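Local atomic coordinates of transcriptional regulator, Crp/Fnr family (Eubacterium rectale ATCC 33656, PDB entry 3DV8), a protein that probably regulates transcription as a Crp/Fnr-family factor, pairing a cyclic nucleotide-binding-type domain with a DNA-binding helix-turn-helix domain. Residues A97-D102 with T160-T165; S154-E159 with N166-T171; G197-S202 with I206-S211. All blocks are in the same frame, centred on the assembly; numbering follows the deposited sequence.

Interaction 1: A97-D102 with T160-T165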
# COMPACT_ATOMS: atom_id res chain seq x y z
N ALA A 97 -20.89 -2.53 -1.54
CA ALA A 97 -21.43 -2.63 -2.91
C ALA A 97 -21.82 -1.24 -3.45
O ALA A 97 -22.70 -0.59 -2.88
CB ALA A 97 -22.65 -3.57 -2.95
N GLU A 98 -21.16 -0.80 -4.52
CA GLU A 98 -21.51 0.47 -5.20
C GLU A 98 -22.69 0.34 -6.16
O GLU A 98 -23.32 1.34 -6.50
CB GLU A 98 -20.32 1.06 -5.94
CG GLU A 98 -19.34 1.71 -5.04
CD GLU A 98 -18.27 2.43 -5.82
OE1 GLU A 98 -17.57 1.77 -6.63
OE2 GLU A 98 -18.14 3.65 -5.59
N LYS A 99 -22.90 -0.87 -6.67
CA LYS A 99 -24.05 -1.23 -7.49
C LYS A 99 -24.52 -2.57 -6.94
O LYS A 99 -23.78 -3.18 -6.13
CB LYS A 99 -23.66 -1.36 -8.95
CG LYS A 99 -23.20 -0.04 -9.57
CD LYS A 99 -22.89 -0.22 -11.05
CE LYS A 99 -22.66 1.11 -11.75
NZ LYS A 99 -21.42 1.74 -11.30
N ASP A 100 -25.72 -3.00 -7.31
CA ASP A 100 -26.25 -4.32 -6.89
C ASP A 100 -25.29 -5.37 -7.41
O ASP A 100 -25.00 -5.37 -8.61
CB ASP A 100 -27.65 -4.59 -7.45
CG ASP A 100 -28.73 -3.75 -6.80
OD1 ASP A 100 -28.44 -2.91 -5.92
OD2 ASP A 100 -29.90 -3.95 -7.18
N THR A 101 -24.79 -6.23 -6.53
CA THR A 101 -23.76 -7.20 -6.90
C THR A 101 -24.08 -8.65 -6.56
O THR A 101 -24.57 -8.95 -5.47
CB THR A 101 -22.42 -6.79 -6.24
OG1 THR A 101 -22.14 -5.42 -6.55
CG2 THR A 101 -21.27 -7.67 -6.73
N ASP A 102 -23.81 -9.54 -7.52
CA ASP A 102 -23.94 -10.99 -7.35
C ASP A 102 -22.54 -11.53 -7.05
O ASP A 102 -21.65 -11.42 -7.89
CB ASP A 102 -24.49 -11.64 -8.62
CG ASP A 102 -25.92 -11.27 -8.89
OD1 ASP A 102 -26.74 -11.33 -7.95
OD2 ASP A 102 -26.23 -10.94 -10.06
N THR A 160 -17.36 8.27 -15.60
CA THR A 160 -18.01 8.32 -16.91
C THR A 160 -17.73 7.04 -17.73
O THR A 160 -18.63 6.57 -18.43
CB THR A 160 -17.69 9.62 -17.70
OG1 THR A 160 -16.28 9.82 -17.75
CG2 THR A 160 -18.34 10.83 -17.03
N SER A 161 -16.53 6.47 -17.61
CA SER A 161 -16.20 5.19 -18.30
C SER A 161 -16.97 4.01 -17.71
O SER A 161 -17.49 3.19 -18.47
CB SER A 161 -14.70 4.89 -18.24
OG SER A 161 -13.98 5.86 -18.98
N ILE A 162 -17.03 3.95 -16.38
CA ILE A 162 -17.75 2.90 -15.65
C ILE A 162 -19.25 2.92 -15.95
O ILE A 162 -19.85 1.88 -16.25
CB ILE A 162 -17.54 3.02 -14.11
CG1 ILE A 162 -16.09 2.73 -13.74
CG2 ILE A 162 -18.44 2.05 -13.35
CD1 ILE A 162 -15.77 3.05 -12.30
N GLU A 163 -19.84 4.12 -15.84
CA GLU A 163 -21.27 4.32 -16.10
C GLU A 163 -21.63 4.33 -17.60
O GLU A 163 -22.80 4.16 -17.94
CB GLU A 163 -21.77 5.63 -15.45
CG GLU A 163 -21.62 5.74 -13.93
CD GLU A 163 -22.27 4.62 -13.13
OE1 GLU A 163 -23.22 3.97 -13.60
OE2 GLU A 163 -21.83 4.39 -11.99
N GLY A 164 -20.63 4.53 -18.47
CA GLY A 164 -20.87 4.59 -19.92
C GLY A 164 -21.73 5.79 -20.29
O GLY A 164 -22.59 5.69 -21.15
N THR A 165 -21.48 6.92 -19.63
CA THR A 165 -22.26 8.14 -19.83
C THR A 165 -21.49 9.35 -19.28
O THR A 165 -20.85 9.26 -18.24
CB THR A 165 -23.67 7.99 -19.15
OG1 THR A 165 -24.45 9.18 -19.34
CG2 THR A 165 -23.56 7.69 -17.67
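Lys-99 and Glu-163 meet through a single salt bridge that spans the gap between a turn of the cyclic nucleotide-binding-type domain and the end of a helix in the DNA-binding domain. NZ of Lys-99 lies 2.8 Å from OE2 of Glu-163, and it comes from above the carboxylate, 39° out of that plane. The other carboxylate oxygen takes a lesser part: OE1 of Glu-163 is 3.5 Å from CE of Lys-99. NZ of Lys-99 also approaches the methyl CG2 of Ile-162 at 3.6 Å, so the ammonium touches an aliphatic branch roughly at right angles to the salt bridge. Gln-54 completes this first shell, its OE1 hydrogen-bonded to the same NZ.

The two long chains approach from opposite directions. Lys-99 runs extended through chi3 and bends at its last torsion (chi4 68°), whereas Glu-163 folds at chi2 (-56°), which lifts its carboxylate toward the lysine. With the closest CA atoms, those of Lys-99 and Glu-163, 10.6 Å apart and just 100 Å² buried, the contact depends on side-chain reach and not on backbone proximity.

In the second shell, OG1 of Thr-101 binds O of Lys-99 at 2.8 Å from above the carbonyl plane and probably helps hold the turn. On the other side, Gly-164 marks the helix end, leaving helical geometry with positive phi directly after Glu-163.

The turn linking strands 94-97 and 101-107 thus faces the C-terminal end of helix 148-163, where Ile-162 also packs on Gln-54 and Phe-73.

Interaction 2: S154-E159 with N166-T171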
# COMPACT_ATOMS: atom_id res chain seq x y z
N SER A 154 -9.34 13.22 -13.05
CA SER A 154 -9.11 11.78 -13.22
C SER A 154 -10.30 10.92 -12.78
O SER A 154 -10.64 9.94 -13.44
CB SER A 154 -7.86 11.37 -12.43
OG SER A 154 -7.53 10.03 -12.70
N PHE A 155 -10.93 11.30 -11.66
CA PHE A 155 -12.10 10.59 -11.15
C PHE A 155 -13.31 10.74 -12.08
O PHE A 155 -13.99 9.74 -12.37
CB PHE A 155 -12.46 11.03 -9.73
CG PHE A 155 -13.75 10.45 -9.24
CD1 PHE A 155 -13.77 9.18 -8.68
CD2 PHE A 155 -14.96 11.15 -9.41
CE1 PHE A 155 -14.98 8.60 -8.27
CE2 PHE A 155 -16.18 10.59 -9.00
CZ PHE A 155 -16.19 9.32 -8.41
N LEU A 156 -13.58 11.97 -12.52
CA LEU A 156 -14.70 12.23 -13.45
C LEU A 156 -14.60 11.40 -14.73
O LEU A 156 -15.61 10.89 -15.21
CB LEU A 156 -14.85 13.73 -13.76
CG LEU A 156 -15.21 14.67 -12.60
CD1 LEU A 156 -15.24 16.13 -13.11
CD2 LEU A 156 -16.54 14.30 -11.92
N LEU A 157 -13.38 11.24 -15.25
CA LEU A 157 -13.11 10.38 -16.42
C LEU A 157 -13.31 8.87 -16.10
O LEU A 157 -13.75 8.11 -16.96
CB LEU A 157 -11.71 10.64 -16.99
CG LEU A 157 -11.51 12.03 -17.62
CD1 LEU A 157 -10.05 12.37 -17.76
CD2 LEU A 157 -12.23 12.14 -18.96
N GLU A 158 -12.98 8.45 -14.88
CA GLU A 158 -13.20 7.06 -14.48
C GLU A 158 -14.68 6.75 -14.36
O GLU A 158 -15.14 5.77 -14.95
CB GLU A 158 -12.52 6.71 -13.14
CG GLU A 158 -12.55 5.19 -12.81
CD GLU A 158 -12.08 4.85 -11.39
OE1 GLU A 158 -11.50 5.72 -10.69
OE2 GLU A 158 -12.29 3.70 -10.97
N GLU A 159 -15.42 7.56 -13.59
CA GLU A 159 -16.88 7.34 -13.40
C GLU A 159 -17.67 7.34 -14.70
O GLU A 159 -18.57 6.50 -14.86
CB GLU A 159 -17.53 8.32 -12.41
CG GLU A 159 -17.47 7.94 -10.95
CD GLU A 159 -18.41 6.81 -10.54
OE1 GLU A 159 -18.23 5.66 -10.98
OE2 GLU A 159 -19.31 7.05 -9.71
N ASN A 166 -21.56 10.49 -19.98
CA ASN A 166 -20.94 11.76 -19.52
C ASN A 166 -21.78 12.52 -18.46
O ASN A 166 -21.45 13.63 -18.09
CB ASN A 166 -20.61 12.69 -20.70
CG ASN A 166 -21.85 13.24 -21.39
OD1 ASN A 166 -22.78 12.49 -21.69
ND2 ASN A 166 -21.87 14.54 -21.64
N GLU A 167 -22.84 11.88 -17.96
CA GLU A 167 -23.80 12.43 -17.03
C GLU A 167 -23.73 11.62 -15.74
O GLU A 167 -24.18 10.48 -15.71
CB GLU A 167 -25.17 12.34 -17.73
CG GLU A 167 -26.38 12.74 -16.97
CD GLU A 167 -27.54 13.03 -17.91
OE1 GLU A 167 -27.53 14.11 -18.53
OE2 GLU A 167 -28.46 12.19 -18.03
N LEU A 168 -23.07 12.17 -14.72
CA LEU A 168 -22.92 11.51 -13.42
C LEU A 168 -23.99 12.00 -12.45
O LEU A 168 -24.18 13.22 -12.31
CB LEU A 168 -21.53 11.78 -12.83
CG LEU A 168 -20.32 11.30 -13.66
CD1 LEU A 168 -19.04 11.54 -12.90
CD2 LEU A 168 -20.43 9.81 -14.07
N LYS A 169 -24.70 11.06 -11.80
CA LYS A 169 -25.75 11.38 -10.81
C LYS A 169 -25.20 11.05 -9.41
O LYS A 169 -25.68 10.16 -8.73
CB LYS A 169 -27.04 10.59 -11.12
CG LYS A 169 -27.71 10.95 -12.47
CD LYS A 169 -28.51 9.76 -13.03
CE LYS A 169 -29.11 10.04 -14.40
NZ LYS A 169 -30.30 10.92 -14.33
N ILE A 170 -24.16 11.77 -9.00
CA ILE A 170 -23.52 11.65 -7.67
C ILE A 170 -23.39 13.00 -6.92
O ILE A 170 -23.44 14.10 -7.51
CB ILE A 170 -22.13 10.94 -7.72
CG1 ILE A 170 -21.15 11.66 -8.66
CG2 ILE A 170 -22.29 9.44 -8.12
CD1 ILE A 170 -19.80 10.96 -8.74
N THR A 171 -23.25 12.89 -5.61
CA THR A 171 -23.12 14.03 -4.72
C THR A 171 -21.66 14.43 -4.63
O THR A 171 -20.75 13.65 -4.96
CB THR A 171 -23.61 13.70 -3.30
OG1 THR A 171 -22.77 12.67 -2.74
CG2 THR A 171 -25.09 13.26 -3.29
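Ile-170 places CG1 between its backbone N and carbonyl carbon (chi1 57°), and Phe-155 swings its ring out with CG opposite the backbone N (chi1 173°); together these torsions bring a methyl against an aromatic edge. The setting is the winged helix-turn-helix domain of the Crp family, in which helix 148-163 backs the short strand 167-168 and the residues leading into helix 172-179.

CD1 of Ile-170 reaches the ring from the opposite direction and stops 3.6 Å from CE2 of Phe-155, lying in the ring plane at its edge, so this is not a CH-pi contact over a face. The ring itself also meets that of His-178, and Ile-175 touches both Phe-155 and Ile-170, which ties the pair to helix 172-179.

Leu-168, on the strand, forks over the helix. Its CD1 is 3.9 Å from CD2 of Leu-156, the two side chains crossing at a slant. The fork also straddles the aliphatic base of Glu-159, one turn on from Phe-155, whose CB lies 3.6 Å from CD1 and 3.7 Å from CD2 of Leu-168. Contact across these 214 Å² is therefore mainly apolar, and four of its five participating residues are buried.

Glu-159 then bends at chi2 (-74°), carrying its carboxylate across the isoleucine side chain: OE2 of Glu-159 is 4.1 Å from CD1 of Ile-170.

Interaction 3: G197-S202 with I206-S211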
# COMPACT_ATOMS: atom_id res chain seq x y z
N GLY A 197 -15.62 25.70 -18.20
CA GLY A 197 -16.31 24.92 -19.24
C GLY A 197 -16.03 23.42 -19.32
O GLY A 197 -16.39 22.79 -20.31
N LEU A 198 -15.42 22.84 -18.29
CA LEU A 198 -15.12 21.40 -18.27
C LEU A 198 -16.35 20.55 -17.94
O LEU A 198 -16.49 19.44 -18.47
CB LEU A 198 -14.00 21.10 -17.27
CG LEU A 198 -12.67 21.83 -17.49
CD1 LEU A 198 -11.69 21.44 -16.39
CD2 LEU A 198 -12.07 21.56 -18.87
N VAL A 199 -17.19 21.06 -17.05
CA VAL A 199 -18.42 20.38 -16.60
C VAL A 199 -19.59 21.35 -16.47
O VAL A 199 -19.38 22.56 -16.47
CB VAL A 199 -18.22 19.71 -15.20
CG1 VAL A 199 -17.09 18.72 -15.23
CG2 VAL A 199 -17.96 20.76 -14.12
N LYS A 200 -20.80 20.79 -16.40
CA LYS A 200 -22.03 21.54 -16.12
C LYS A 200 -22.59 20.97 -14.81
O LYS A 200 -22.67 19.75 -14.65
CB LYS A 200 -23.04 21.39 -17.25
CG LYS A 200 -24.30 22.23 -17.06
CD LYS A 200 -25.29 22.10 -18.20
CE LYS A 200 -25.87 20.70 -18.32
NZ LYS A 200 -26.97 20.62 -19.32
N LEU A 201 -22.97 21.86 -13.90
CA LEU A 201 -23.53 21.48 -12.60
C LEU A 201 -25.01 21.84 -12.57
O LEU A 201 -25.38 22.94 -12.94
CB LEU A 201 -22.80 22.19 -11.46
CG LEU A 201 -21.29 21.94 -11.37
CD1 LEU A 201 -20.67 22.84 -10.32
CD2 LEU A 201 -21.00 20.46 -11.09
N SER A 202 -25.84 20.87 -12.18
CA SER A 202 -27.29 21.07 -12.05
C SER A 202 -27.84 20.14 -10.97
O SER A 202 -27.08 19.34 -10.41
CB SER A 202 -27.99 20.88 -13.41
OG SER A 202 -27.93 19.55 -13.87
N ILE A 206 -23.72 16.08 -12.42
CA ILE A 206 -22.51 16.67 -12.98
C ILE A 206 -22.45 16.12 -14.42
O ILE A 206 -22.44 14.90 -14.61
CB ILE A 206 -21.22 16.26 -12.22
CG1 ILE A 206 -21.37 16.44 -10.71
CG2 ILE A 206 -20.02 17.09 -12.73
CD1 ILE A 206 -20.13 15.99 -9.93
N THR A 207 -22.46 17.01 -15.41
CA THR A 207 -22.39 16.61 -16.81
C THR A 207 -21.02 17.01 -17.32
O THR A 207 -20.67 18.19 -17.26
CB THR A 207 -23.47 17.29 -17.66
OG1 THR A 207 -24.75 17.09 -17.04
CG2 THR A 207 -23.47 16.73 -19.09
N ILE A 208 -20.25 16.05 -17.83
CA ILE A 208 -18.91 16.31 -18.36
C ILE A 208 -19.12 16.95 -19.73
O ILE A 208 -19.74 16.35 -20.61
CB ILE A 208 -18.05 15.01 -18.48
CG1 ILE A 208 -18.04 14.20 -17.16
CG2 ILE A 208 -16.63 15.34 -18.93
CD1 ILE A 208 -17.79 15.00 -15.92
N LEU A 209 -18.62 18.18 -19.89
CA LEU A 209 -18.76 18.94 -21.14
C LEU A 209 -17.55 18.74 -22.06
O LEU A 209 -17.74 18.55 -23.26
CB LEU A 209 -18.99 20.43 -20.86
CG LEU A 209 -20.28 20.83 -20.13
CD1 LEU A 209 -20.27 22.32 -19.88
CD2 LEU A 209 -21.52 20.43 -20.90
N ASP A 210 -16.33 18.80 -21.51
CA ASP A 210 -15.11 18.60 -22.31
C ASP A 210 -14.25 17.47 -21.71
O ASP A 210 -13.41 17.69 -20.82
CB ASP A 210 -14.34 19.92 -22.48
CG ASP A 210 -13.42 19.91 -23.71
OD1 ASP A 210 -12.79 18.87 -24.04
OD2 ASP A 210 -13.32 20.97 -24.36
N SER A 211 -14.49 16.27 -22.23
CA SER A 211 -13.77 15.07 -21.84
C SER A 211 -12.29 15.10 -22.31
O SER A 211 -11.42 14.56 -21.62
CB SER A 211 -14.49 13.83 -22.39
OG SER A 211 -13.95 12.66 -21.82
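Lys-200 and Thr-207 lie side by side on one face of an antiparallel beta hairpin, while Leu-201 and Ile-206 do the same on the other, pointing together toward the domain interior. On the apolar face, CG2 of Ile-206 touches two residues of the facing strand: it is 3.9 Å from CD2 of Leu-201 and 4.0 Å from CB of Val-199. Val-199 and Ile-208 cross at a slant instead, joined through CG1 of Val-199 and CD1 of Ile-208.

On the outer face, the aliphatic shaft of Lys-200 passes Thr-207, CE to OG1 4.0 Å, a van der Waals distance. CD1 of Leu-209 folds back over the strand, 3.5 Å from O of Val-199.

The backbone evidence agrees with this alternation. Lys-200 and Thr-207 form a hydrogen-bonded pair: N of Lys-200 is 2.7 Å from O of Thr-207, and the return bond, from N of Thr-207 to O of Lys-200, is nearly straight at 176°. Just before strand 199-202 begins and just after strand 205-208 ends, O of Leu-198 accepts two donors from the same face of its plane, N of Leu-209 at 2.9 Å and N of Asp-210 at 3.1 Å.

Asp-210 then caps helix 211-219 through OD1 to N of Arg-213. The hairpin, the wing of this domain, is covered on its apolar face by Leu-156 of helix 148-163 and by Leu-190 and Phe-193 of helix 183-195, and strand 205-208 pairs in turn with strand 167-168.

In the fold
Helix 148-163 is common to interactions 1 and 2, whose centres lie 11 Å apart and whose segments alternate along the chain. Interaction 3 follows both in sequence, 10 Å from interaction 2 and 20 Å from interaction 1. Strands 167-168 and 205-208 are neighbours in one three-stranded antiparallel sheet, where N of Ile-208 lies 2.7 Å from O of Asn-166, so interactions 2 and 3 form a continuous unit inside the DNA-binding domain. Thr-160, in the helix segment of interaction 1, packs on Asn-166 and Ile-208, so the segments of all three adjoin. Interaction 1 alone spans the two domains: the C-terminal end of helix 148-163 meets the cyclic nucleotide-binding-type domain while its preceding turns pack on the winged-helix strands.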